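Local coordinates for ribosomal protein S2-related protein (Deinococcus radiodurans, PDB 2JH3) that binds a [4Fe-4S] cluster and probably acts as a sirohydrochlorin ferrochelatase, inserting iron into the tetrapyrrole, at residues 4-9 against 66-71; 9-14 against 71-76. All coordinates share one frame; numbering follows the deposited sequence.

In the fold
Interactions 1 and 2 follow one pair of neighbouring parallel strands, 5-10 and 66-71, from their N-terminal starts to their C-terminal ends, within a CbiX-type chelatase domain. Interaction 1 is the hydrogen-bonded ladder itself; interaction 2 is where the two segments leave the sheet. Their centres are about 14 Å apart, they share I9 and P71, and they also meet on the helix-covered face, where L8 CB lies 4.1 Å from V72 CG2. Neither contact belongs to the iron-sulfur site. The loop running on from interaction 2 nevertheless reaches the iron-sulfur cluster-binding domain, since H14 NE2 makes a weak hydrogen bond to T455 O, next in the chain to the cluster ligand C454.

Interaction 1: 4-9 against 66-71; sequences RSLVLI and DVTVVP
V7 and V67 meet where the contact is most tightly packed: V7 CG2 and V67 CG2 are 3.5 Å apart, closer than usual for two carbons. V67 reaches V7 with CG2, the branch anti to its backbone N, while its CG1 stands between N and the carbonyl carbon (chi1 68°). Further along the same face, I9 CG1 comes against V69 CG1 at 3.6 Å, and V69 turns its other methyl to V7. Beta-branched residues suit this place because their branches, set close to the backbone, let side chains of adjacent strands meet over one face of the sheet.

Beneath these methyls runs the ladder of a parallel sheet. In this chelatase-type alpha/beta domain strand 5-10 lies between 43-48 and 66-71, and here S5, V7 and I9 donate their N-H groups to D66 O, T68 O and V70 O, while S5 O and V7 O accept from T68 N and V70 N. The V7 N to T68 O bond is short, at 2.7 Å. On the face of L6, L8, T68 and V70 the fit is easier: L6 CD1 approaches V70 CG2 at 4.0 Å, under helices 18-35 and 253-262.

The N-terminal end is polar and looser, with R4 partly exposed. R4 bends at chi3 (78°) so that its guanidinium passes over D66, with D66 OD2 above one face, 3.4 Å from R4 NH1. The two flat groups are turned 54° apart and no N-H points at the oxygen, leaving a salt bridge of charge alone. A leucine in place of R4 would probably leave the buried D66 carboxylate without this compensating charge. Alongside, a water lies 3.1 Å from S5 O and 2.9 Å from T68 OG1, hydrogen-bonded to both.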
loop_
_atom_site.group_PDB
_atom_site.type_symbol
_atom_site.label_atom_id
_atom_site.label_comp_id
_atom_site.label_asym_id
_atom_site.label_seq_id
_atom_site.Cartn_x
_atom_site.Cartn_y
_atom_site.Cartn_z
ATOM N N ARG A 4 -1.363 20.281 -34.751
ATOM C CA ARG A 4 -0.678 20.773 -33.568
ATOM C C ARG A 4 -1.267 20.392 -32.214
ATOM O O ARG A 4 -2.461 20.206 -32.072
ATOM C CB ARG A 4 -0.411 22.268 -33.658
ATOM C CG ARG A 4 -1.567 23.186 -33.955
ATOM C CD ARG A 4 -1.127 24.678 -33.764
ATOM N NE ARG A 4 -0.325 25.277 -34.834
ATOM C CZ ARG A 4 0.636 26.227 -34.674
ATOM N NH1 ARG A 4 1.005 26.688 -33.458
ATOM N NH2 ARG A 4 1.290 26.703 -35.754
ATOM N N SER A 5 -0.372 20.267 -31.232
ATOM C CA SER A 5 -0.753 19.854 -29.868
ATOM C C SER A 5 -0.595 21.027 -28.887
ATOM O O SER A 5 0.358 21.819 -28.939
ATOM C CB SER A 5 0.139 18.668 -29.338
ATOM O OG SER A 5 0.273 17.579 -30.264
ATOM N N LEU A 6 -1.507 21.095 -27.937
ATOM C CA LEU A 6 -1.393 22.104 -26.862
ATOM C C LEU A 6 -1.174 21.300 -25.592
ATOM O O LEU A 6 -1.857 20.331 -25.374
ATOM C CB LEU A 6 -2.696 22.871 -26.787
ATOM C CG LEU A 6 -2.818 23.892 -25.655
ATOM C CD1 LEU A 6 -1.704 24.979 -25.752
ATOM C CD2 LEU A 6 -4.169 24.494 -25.789
ATOM N N VAL A 7 -0.184 21.675 -24.814
ATOM C CA VAL A 7 0.094 21.066 -23.532
ATOM C C VAL A 7 -0.067 22.109 -22.446
ATOM O O VAL A 7 0.571 23.146 -22.488
ATOM C CB VAL A 7 1.503 20.571 -23.477
ATOM C CG1 VAL A 7 1.876 20.120 -22.073
ATOM C CG2 VAL A 7 1.701 19.448 -24.510
ATOM N N LEU A 8 -1.008 21.864 -21.532
ATOM C CA LEU A 8 -1.167 22.675 -20.303
ATOM C C LEU A 8 -0.432 22.084 -19.090
ATOM O O LEU A 8 -0.584 20.871 -18.765
ATOM C CB LEU A 8 -2.660 22.835 -20.003
ATOM C CG LEU A 8 -3.540 23.399 -21.107
ATOM C CD1 LEU A 8 -4.902 23.657 -20.556
ATOM C CD2 LEU A 8 -2.967 24.632 -21.734
ATOM N N ILE A 9 0.340 22.922 -18.393
ATOM C CA ILE A 9 1.173 22.501 -17.249
ATOM C C ILE A 9 0.685 23.103 -15.955
ATOM O O ILE A 9 0.621 24.344 -15.803
ATOM C CB ILE A 9 2.645 22.956 -17.346
ATOM C CG1 ILE A 9 3.270 22.485 -18.641
ATOM C CG2 ILE A 9 3.435 22.456 -16.145
ATOM C CD1 ILE A 9 3.179 21.016 -18.801
ATOM N N ASP A 66 4.465 19.567 -33.651
ATOM C CA ASP A 66 4.369 20.976 -33.283
ATOM C C ASP A 66 3.605 21.105 -31.973
ATOM O O ASP A 66 2.430 20.757 -31.879
ATOM C CB ASP A 66 3.628 21.752 -34.373
ATOM C CG ASP A 66 3.544 23.258 -34.084
ATOM O OD1 ASP A 66 4.345 23.997 -34.709
ATOM O OD2 ASP A 66 2.675 23.709 -33.275
ATOM N N VAL A 67 4.295 21.587 -30.950
ATOM C CA VAL A 67 3.695 21.636 -29.596
ATOM C C VAL A 67 3.849 23.002 -28.944
ATOM O O VAL A 67 4.888 23.669 -29.087
ATOM C CB VAL A 67 4.263 20.476 -28.711
ATOM C CG1 VAL A 67 5.645 20.667 -28.423
ATOM C CG2 VAL A 67 3.495 20.333 -27.370
ATOM N N THR A 68 2.775 23.448 -28.297
ATOM C CA THR A 68 2.780 24.713 -27.541
ATOM C C THR A 68 2.533 24.292 -26.094
ATOM O O THR A 68 1.580 23.526 -25.822
ATOM C CB THR A 68 1.660 25.692 -28.029
ATOM O OG1 THR A 68 1.820 25.932 -29.406
ATOM C CG2 THR A 68 1.747 27.024 -27.294
ATOM N N VAL A 69 3.403 24.746 -25.205
ATOM C CA VAL A 69 3.324 24.413 -23.789
ATOM C C VAL A 69 3.004 25.704 -23.026
ATOM O O VAL A 69 3.834 26.617 -23.005
ATOM C CB VAL A 69 4.628 23.830 -23.287
ATOM C CG1 VAL A 69 4.598 23.483 -21.840
ATOM C CG2 VAL A 69 4.976 22.552 -24.113
ATOM N N VAL A 70 1.833 25.727 -22.410
ATOM C CA VAL A 70 1.431 26.875 -21.540
ATOM C C VAL A 70 1.410 26.506 -20.050
ATOM O O VAL A 70 0.611 25.646 -19.624
ATOM C CB VAL A 70 0.031 27.391 -21.916
ATOM C CG1 VAL A 70 -0.411 28.646 -21.009
ATOM C CG2 VAL A 70 -0.039 27.778 -23.404
ATOM N N PRO A 71 2.188 27.220 -19.219
ATOM C CA PRO A 71 2.068 27.088 -17.780
ATOM C C PRO A 71 0.819 27.719 -17.141
ATOM O O PRO A 71 0.693 28.948 -17.124
ATOM C CB PRO A 71 3.346 27.808 -17.246
ATOM C CG PRO A 71 4.245 27.879 -18.403
ATOM C CD PRO A 71 3.310 28.107 -19.551
HETATM O O HOH W 1 1.363 23.733 -31.225
#

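Interaction 2: 9-14 against 71-76; sequences IGHGSH and PVFLSE
I9 O takes the N-H of V72, with V72 N at 2.7 Å, the last rung between the two strands before the segments part. The same V72 is the centre of an inverse gamma turn, closed by a weak bond from F73 N to P71 O, and this turn swings segment 71-76 out of the sheet of the chelatase-type domain. The rung itself is bent, with 146° at the hydrogen.

A second polar link runs through a water, which accepts from H11 N and donates to V72 O, both at 2.9 Å. It bridges the backbones where they are too far apart to bond directly.

The apolar part belongs to F73. With CG anti to its carbonyl carbon (chi1 -74°), the ring turns back toward strand 5-10, and V79, T80 and L84 of helix 78-88 also pack on it. A large flat side chain suits this spot because it spans the widening space between the segments: F73 CE2 touches I9 CG2 at 4.1 Å and G10 C at 3.6 Å, while F73 CZ reaches H11 CB at 4.0 Å. The ring also turns an edge to I9 O, which lies near the ring plane, 3.4 Å from F73 CE2.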
loop_
_atom_site.group_PDB
_atom_site.type_symbol
_atom_site.label_atom_id
_atom_site.label_comp_id
_atom_site.label_asym_id
_atom_site.label_seq_id
_atom_site.Cartn_x
_atom_site.Cartn_y
_atom_site.Cartn_z
ATOM N N ILE A 9 0.340 22.922 -18.393
ATOM C CA ILE A 9 1.173 22.501 -17.249
ATOM C C ILE A 9 0.685 23.103 -15.955
ATOM O O ILE A 9 0.621 24.344 -15.803
ATOM C CB ILE A 9 2.645 22.956 -17.346
ATOM C CG1 ILE A 9 3.270 22.485 -18.641
ATOM C CG2 ILE A 9 3.435 22.456 -16.145
ATOM C CD1 ILE A 9 3.179 21.016 -18.801
ATOM N N GLY A 10 0.397 22.241 -14.983
ATOM C CA GLY A 10 -0.023 22.676 -13.651
ATOM C C GLY A 10 1.002 22.284 -12.614
ATOM O O GLY A 10 1.961 21.540 -12.882
ATOM N N HIS A 11 0.768 22.735 -11.417
ATOM C CA HIS A 11 1.635 22.386 -10.282
ATOM C C HIS A 11 1.482 20.861 -9.857
ATOM O O HIS A 11 2.460 20.083 -9.807
ATOM C CB HIS A 11 1.285 23.324 -9.119
ATOM C CG HIS A 11 2.197 23.177 -7.956
ATOM N ND1 HIS A 11 3.295 23.990 -7.774
ATOM C CD2 HIS A 11 2.232 22.270 -6.956
ATOM C CE1 HIS A 11 3.968 23.579 -6.709
ATOM N NE2 HIS A 11 3.325 22.563 -6.176
ATOM N N GLY A 12 0.257 20.478 -9.592
ATOM C CA GLY A 12 -0.081 19.152 -9.046
ATOM C C GLY A 12 0.265 18.994 -7.564
ATOM O O GLY A 12 0.774 19.933 -6.923
ATOM N N SER A 13 0.086 17.767 -7.038
ATOM C CA SER A 13 0.364 17.495 -5.604
ATOM C C SER A 13 0.490 16.018 -5.366
ATOM O O SER A 13 -0.094 15.207 -6.119
ATOM C CB SER A 13 -0.821 17.992 -4.784
ATOM O OG SER A 13 -0.663 17.836 -3.381
ATOM N N HIS A 14 1.285 15.669 -4.342
ATOM C CA HIS A 14 1.300 14.326 -3.839
ATOM C C HIS A 14 0.065 14.033 -3.033
ATOM O O HIS A 14 -0.322 12.884 -2.937
ATOM C CB HIS A 14 2.502 14.001 -3.017
ATOM C CG HIS A 14 3.793 14.050 -3.739
ATOM N ND1 HIS A 14 3.887 14.168 -5.106
ATOM C CD2 HIS A 14 5.052 13.882 -3.285
ATOM C CE1 HIS A 14 5.171 14.173 -5.449
ATOM N NE2 HIS A 14 5.898 14.014 -4.352
ATOM N N PRO A 71 2.188 27.220 -19.219
ATOM C CA PRO A 71 2.068 27.088 -17.780
ATOM C C PRO A 71 0.819 27.719 -17.141
ATOM O O PRO A 71 0.693 28.948 -17.124
ATOM C CB PRO A 71 3.346 27.808 -17.246
ATOM C CG PRO A 71 4.245 27.879 -18.403
ATOM C CD PRO A 71 3.310 28.107 -19.551
ATOM N N VAL A 72 -0.045 26.877 -16.567
ATOM C CA VAL A 72 -1.219 27.326 -15.810
ATOM C C VAL A 72 -0.757 27.648 -14.372
ATOM O O VAL A 72 -1.022 26.906 -13.420
ATOM C CB VAL A 72 -2.375 26.263 -15.876
ATOM C CG1 VAL A 72 -3.691 26.806 -15.206
ATOM C CG2 VAL A 72 -2.700 25.958 -17.287
ATOM N N PHE A 73 0.037 28.718 -14.269
ATOM C CA PHE A 73 0.586 29.225 -13.033
ATOM C C PHE A 73 0.285 30.722 -13.028
ATOM O O PHE A 73 0.372 31.407 -14.070
ATOM C CB PHE A 73 2.103 29.056 -12.916
ATOM C CG PHE A 73 2.536 27.632 -12.646
ATOM C CD1 PHE A 73 3.099 27.286 -11.432
ATOM C CD2 PHE A 73 2.344 26.642 -13.605
ATOM C CE1 PHE A 73 3.483 25.975 -11.174
ATOM C CE2 PHE A 73 2.746 25.342 -13.362
ATOM C CZ PHE A 73 3.308 25.015 -12.136
ATOM N N LEU A 74 -0.076 31.214 -11.836
ATOM C CA LEU A 74 -0.443 32.611 -11.682
ATOM C C LEU A 74 0.706 33.350 -11.071
ATOM O O LEU A 74 0.543 34.176 -10.190
ATOM C CB LEU A 74 -1.733 32.737 -10.877
ATOM C CG LEU A 74 -2.916 32.135 -11.623
ATOM C CD1 LEU A 74 -4.209 32.302 -10.888
ATOM C CD2 LEU A 74 -3.101 32.793 -12.942
ATOM N N SER A 75 1.907 33.008 -11.510
ATOM C CA SER A 75 3.107 33.730 -11.118
ATOM C C SER A 75 4.055 33.619 -12.294
ATOM O O SER A 75 3.775 32.863 -13.275
ATOM C CB SER A 75 3.735 33.125 -9.892
ATOM O OG SER A 75 4.021 31.739 -10.165
ATOM N N GLU A 76 5.121 34.410 -12.252
ATOM C CA GLU A 76 6.134 34.378 -13.279
ATOM C C GLU A 76 7.383 34.627 -12.515
ATOM O O GLU A 76 7.582 35.704 -11.989
ATOM C CB GLU A 76 5.892 35.458 -14.332
ATOM C CG GLU A 76 6.941 35.573 -15.401
ATOM C CD GLU A 76 6.470 36.498 -16.533
ATOM O OE1 GLU A 76 5.834 37.578 -16.209
ATOM O OE2 GLU A 76 6.734 36.140 -17.709
HETATM O O HOH W 2 -1.129 24.963 -11.214
#